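Local coordinates for protein chitinase (Paenibacillus sp. FPU-7, PDB 5GZT) that probably hydrolyses chitin and chitodextrins at random internal beta-1,4 linkages between N-acetylglucosamine units, as a family 18 endochitinase, at residues P523-S535 with N615-D628. Sequence-based numbering, arbitrary orientation.
Sequences PAEKLMVGGAFYS and NNLAGFMYWEYSQD. With FMT (formic acid), chain G.
F533 lays its ring over one face of the Y622 ring, its CZ 3.3 Å from Y622 CD1, in an offset stack with the planes 21° apart. F533 has far more surface buried here than any other residue, and a flat ring suits a place against the Y622 ring; E624 O and the CB of D628 approach its CD2. Its backbone is fixed too: F533 N donates to W623 O (3.0 Å), the last rung of a ladder between parallel strands 527-532 and 619-623. Within it V529 is gripped twice, giving its N-H to G619 O and accepting from M621 N on V529 O (2.8 Å). G531 repeats the pattern with M621 O and W623 N. G531 has no side chain, which leaves room for the F620 ring, whose CE1 lies 3.8 Å from G531 CA. At the other end M528 folds back at chi2 (-80°) and chi3 (-71°), which brings SD 3.4 Å from G619 N and CE 3.4 Å from F620 O; the flexible thioether thus lies along the neighbouring backbone. G619 takes backbone angles open to glycine, and its lack of a side chain also lets the sulfur lie close. L617, in the loop before the strand, presses CD1 tightly on V529 CG2 (3.5 Å), while its other branch, CD2, reaches the CB of A524. The pair belongs to the TIM barrel of the family 18 domain: strand 478-481 flanks 527-532, and strand 264-284 flanks 619-623, so that the last strand closes onto the first. Helix 633-642 packs outside on F533, F620 and Y622, whereas M528 and M621 meet N480 of strand 478-481.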
# COMPACT_ATOMS: atom_id res chain seq x y z
N PRO B 523 9.17 -9.48 12.64
CA PRO B 523 7.92 -10.16 12.45
C PRO B 523 7.32 -10.03 11.03
O PRO B 523 7.30 -8.93 10.49
CB PRO B 523 6.95 -9.42 13.40
CG PRO B 523 7.84 -8.69 14.36
CD PRO B 523 9.04 -8.37 13.58
N ALA B 524 6.65 -11.08 10.57
CA ALA B 524 6.00 -11.10 9.23
C ALA B 524 5.09 -9.91 9.04
O ALA B 524 5.23 -9.18 8.04
CB ALA B 524 5.25 -12.44 8.99
N GLU B 525 4.22 -9.72 10.04
CA GLU B 525 3.34 -8.59 10.32
C GLU B 525 3.86 -7.19 9.91
O GLU B 525 3.11 -6.25 9.68
CB GLU B 525 3.08 -8.56 11.86
CG GLU B 525 1.73 -8.00 12.26
CD GLU B 525 1.26 -8.52 13.60
OE1 GLU B 525 0.04 -8.82 13.78
OE2 GLU B 525 2.16 -8.61 14.46
N LYS B 526 5.17 -7.05 9.98
CA LYS B 526 5.80 -5.75 9.80
C LYS B 526 6.67 -5.74 8.51
O LYS B 526 7.57 -4.85 8.35
CB LYS B 526 6.68 -5.44 11.04
CG LYS B 526 5.90 -5.05 12.29
CD LYS B 526 6.78 -4.54 13.43
CE LYS B 526 5.90 -3.73 14.42
NZ LYS B 526 6.78 -3.10 15.44
N LEU B 527 6.47 -6.74 7.64
CA LEU B 527 7.29 -6.81 6.41
C LEU B 527 6.45 -6.53 5.20
O LEU B 527 5.50 -7.31 4.89
CB LEU B 527 7.93 -8.16 6.24
CG LEU B 527 9.07 -8.42 7.23
CD1 LEU B 527 9.47 -9.86 6.99
CD2 LEU B 527 10.26 -7.51 7.04
N MET B 528 6.79 -5.45 4.49
CA MET B 528 6.14 -5.17 3.20
C MET B 528 7.10 -5.67 2.12
O MET B 528 8.34 -5.45 2.13
CB MET B 528 5.91 -3.70 2.99
CG MET B 528 4.93 -3.04 3.91
SD MET B 528 3.23 -3.26 3.54
CE MET B 528 3.03 -2.24 2.07
N VAL B 529 6.50 -6.35 1.17
CA VAL B 529 7.25 -6.87 0.05
C VAL B 529 7.30 -5.81 -1.05
O VAL B 529 6.25 -5.25 -1.40
CB VAL B 529 6.57 -8.15 -0.44
CG1 VAL B 529 7.02 -8.55 -1.85
CG2 VAL B 529 6.84 -9.24 0.60
N GLY B 530 8.47 -5.63 -1.64
CA GLY B 530 8.64 -4.64 -2.74
C GLY B 530 8.48 -5.21 -4.18
O GLY B 530 8.91 -6.33 -4.50
N GLY B 531 7.87 -4.41 -5.03
CA GLY B 531 7.78 -4.67 -6.46
C GLY B 531 8.19 -3.41 -7.22
O GLY B 531 8.29 -2.32 -6.63
N ALA B 532 8.46 -3.58 -8.50
CA ALA B 532 8.94 -2.49 -9.35
C ALA B 532 8.12 -2.29 -10.61
O ALA B 532 7.76 -3.28 -11.27
CB ALA B 532 10.38 -2.77 -9.71
N PHE B 533 7.93 -1.04 -11.03
CA PHE B 533 7.22 -0.70 -12.23
C PHE B 533 8.21 -0.30 -13.28
O PHE B 533 7.90 0.51 -14.23
CB PHE B 533 6.17 0.38 -12.01
CG PHE B 533 4.97 -0.03 -11.14
CD1 PHE B 533 4.87 -1.23 -10.49
CD2 PHE B 533 3.90 0.87 -11.02
CE1 PHE B 533 3.77 -1.56 -9.74
CE2 PHE B 533 2.80 0.56 -10.25
CZ PHE B 533 2.75 -0.63 -9.57
N TYR B 534 9.39 -0.92 -13.19
CA TYR B 534 10.45 -0.70 -14.14
C TYR B 534 11.30 -1.97 -14.26
O TYR B 534 11.13 -2.94 -13.47
CB TYR B 534 11.28 0.54 -13.74
CG TYR B 534 12.09 0.27 -12.49
CD1 TYR B 534 11.54 0.39 -11.24
CD2 TYR B 534 13.38 -0.23 -12.58
CE1 TYR B 534 12.27 0.01 -10.08
CE2 TYR B 534 14.12 -0.57 -11.44
CZ TYR B 534 13.54 -0.45 -10.19
OH TYR B 534 14.26 -0.82 -9.09
N SER B 535 12.10 -2.03 -15.31
CA SER B 535 12.92 -3.14 -15.61
C SER B 535 14.41 -2.82 -15.38
O SER B 535 14.80 -1.63 -15.38
CB SER B 535 12.79 -3.49 -17.07
OG SER B 535 13.13 -2.40 -17.89
N ASN B 615 2.34 -15.80 3.34
CA ASN B 615 3.21 -15.65 4.53
C ASN B 615 2.73 -14.64 5.55
O ASN B 615 3.50 -14.22 6.39
CB ASN B 615 4.58 -15.34 4.08
CG ASN B 615 5.13 -16.45 3.31
OD1 ASN B 615 5.62 -17.38 3.90
ND2 ASN B 615 5.03 -16.42 1.97
N ASN B 616 1.48 -14.21 5.43
CA ASN B 616 0.89 -13.25 6.29
C ASN B 616 1.79 -12.03 6.51
O ASN B 616 1.98 -11.56 7.63
CB ASN B 616 0.43 -13.92 7.60
CG ASN B 616 -0.64 -14.92 7.33
OD1 ASN B 616 -1.76 -14.60 6.91
ND2 ASN B 616 -0.29 -16.13 7.51
N LEU B 617 2.23 -11.48 5.37
CA LEU B 617 3.02 -10.24 5.39
C LEU B 617 2.12 -9.04 5.41
O LEU B 617 0.88 -9.12 5.30
CB LEU B 617 4.04 -10.27 4.22
CG LEU B 617 4.88 -11.52 4.16
CD1 LEU B 617 5.81 -11.62 2.95
CD2 LEU B 617 5.72 -11.62 5.40
N ALA B 618 2.73 -7.89 5.63
CA ALA B 618 2.01 -6.61 5.86
C ALA B 618 1.30 -6.06 4.60
O ALA B 618 0.26 -5.33 4.66
CB ALA B 618 3.01 -5.58 6.42
N GLY B 619 1.88 -6.42 3.45
CA GLY B 619 1.34 -5.95 2.19
C GLY B 619 2.40 -5.80 1.09
O GLY B 619 3.52 -6.38 1.19
N PHE B 620 2.04 -4.98 0.09
CA PHE B 620 2.74 -4.81 -1.15
C PHE B 620 3.17 -3.36 -1.30
O PHE B 620 2.34 -2.44 -1.30
CB PHE B 620 1.80 -5.23 -2.30
CG PHE B 620 2.51 -5.68 -3.59
CD1 PHE B 620 3.55 -4.92 -4.18
CD2 PHE B 620 2.06 -6.78 -4.30
CE1 PHE B 620 4.17 -5.33 -5.36
CE2 PHE B 620 2.69 -7.17 -5.48
CZ PHE B 620 3.73 -6.42 -6.00
N MET B 621 4.47 -3.13 -1.44
CA MET B 621 5.01 -1.76 -1.71
C MET B 621 5.54 -1.74 -3.16
O MET B 621 6.07 -2.75 -3.61
CB MET B 621 6.19 -1.44 -0.78
CG MET B 621 6.92 -0.16 -1.12
SD MET B 621 8.24 -0.30 -2.30
CE MET B 621 9.59 -0.98 -1.31
N TYR B 622 5.44 -0.61 -3.86
CA TYR B 622 6.04 -0.51 -5.19
C TYR B 622 6.58 0.86 -5.56
O TYR B 622 6.03 1.87 -5.14
CB TYR B 622 5.04 -0.99 -6.23
CG TYR B 622 3.65 -0.35 -6.23
CD1 TYR B 622 3.42 0.95 -6.71
CD2 TYR B 622 2.57 -1.05 -5.82
CE1 TYR B 622 2.09 1.51 -6.72
CE2 TYR B 622 1.29 -0.56 -5.90
CZ TYR B 622 1.04 0.75 -6.34
OH TYR B 622 -0.31 1.16 -6.36
N TRP B 623 7.70 0.84 -6.31
CA TRP B 623 8.36 1.98 -6.86
C TRP B 623 8.22 1.90 -8.37
O TRP B 623 8.69 0.90 -8.94
CB TRP B 623 9.86 1.89 -6.58
CG TRP B 623 10.59 3.03 -7.19
CD1 TRP B 623 11.16 3.10 -8.43
CD2 TRP B 623 10.79 4.29 -6.59
NE1 TRP B 623 11.70 4.32 -8.63
CE2 TRP B 623 11.48 5.10 -7.53
CE3 TRP B 623 10.47 4.83 -5.37
CZ2 TRP B 623 11.82 6.42 -7.28
CZ3 TRP B 623 10.81 6.19 -5.11
CH2 TRP B 623 11.51 6.93 -6.04
N GLU B 624 7.60 2.86 -9.05
CA GLU B 624 6.77 3.91 -8.48
C GLU B 624 5.56 4.10 -9.40
O GLU B 624 5.57 3.71 -10.58
CB GLU B 624 7.56 5.22 -8.20
CG GLU B 624 8.52 5.75 -9.28
CD GLU B 624 7.85 6.62 -10.33
OE1 GLU B 624 8.58 7.22 -11.07
OE2 GLU B 624 6.60 6.65 -10.44
N TYR B 625 4.50 4.64 -8.81
CA TYR B 625 3.14 4.61 -9.41
C TYR B 625 3.10 5.13 -10.83
O TYR B 625 2.35 4.58 -11.64
CB TYR B 625 2.15 5.33 -8.52
CG TYR B 625 0.69 5.30 -8.97
CD1 TYR B 625 -0.15 4.30 -8.57
CD2 TYR B 625 0.17 6.30 -9.81
CE1 TYR B 625 -1.45 4.21 -9.04
CE2 TYR B 625 -1.17 6.28 -10.19
CZ TYR B 625 -1.96 5.23 -9.83
OH TYR B 625 -3.29 5.14 -10.22
N SER B 626 3.89 6.16 -11.13
CA SER B 626 3.80 6.82 -12.46
C SER B 626 4.36 6.01 -13.63
O SER B 626 4.20 6.39 -14.81
CB SER B 626 4.48 8.19 -12.42
OG SER B 626 5.92 8.17 -12.46
N GLN B 627 5.06 4.90 -13.34
CA GLN B 627 5.66 4.06 -14.39
C GLN B 627 4.74 3.01 -14.94
O GLN B 627 5.11 2.31 -15.87
CB GLN B 627 6.89 3.38 -13.77
CG GLN B 627 7.99 4.32 -13.33
CD GLN B 627 9.06 3.64 -12.47
OE1 GLN B 627 8.84 2.64 -11.73
NE2 GLN B 627 10.22 4.18 -12.53
N ASP B 628 3.53 2.93 -14.40
CA ASP B 628 2.57 1.90 -14.79
C ASP B 628 1.98 2.17 -16.22
O ASP B 628 2.21 3.19 -16.82
CB ASP B 628 1.47 1.91 -13.76
CG ASP B 628 0.72 0.66 -13.63
OD1 ASP B 628 0.81 -0.28 -14.48
OD2 ASP B 628 -0.00 0.65 -12.60
C FMT G . 4.97 -0.39 16.82
O1 FMT G . 5.80 0.44 17.24
O2 FMT G . 5.00 -1.71 17.10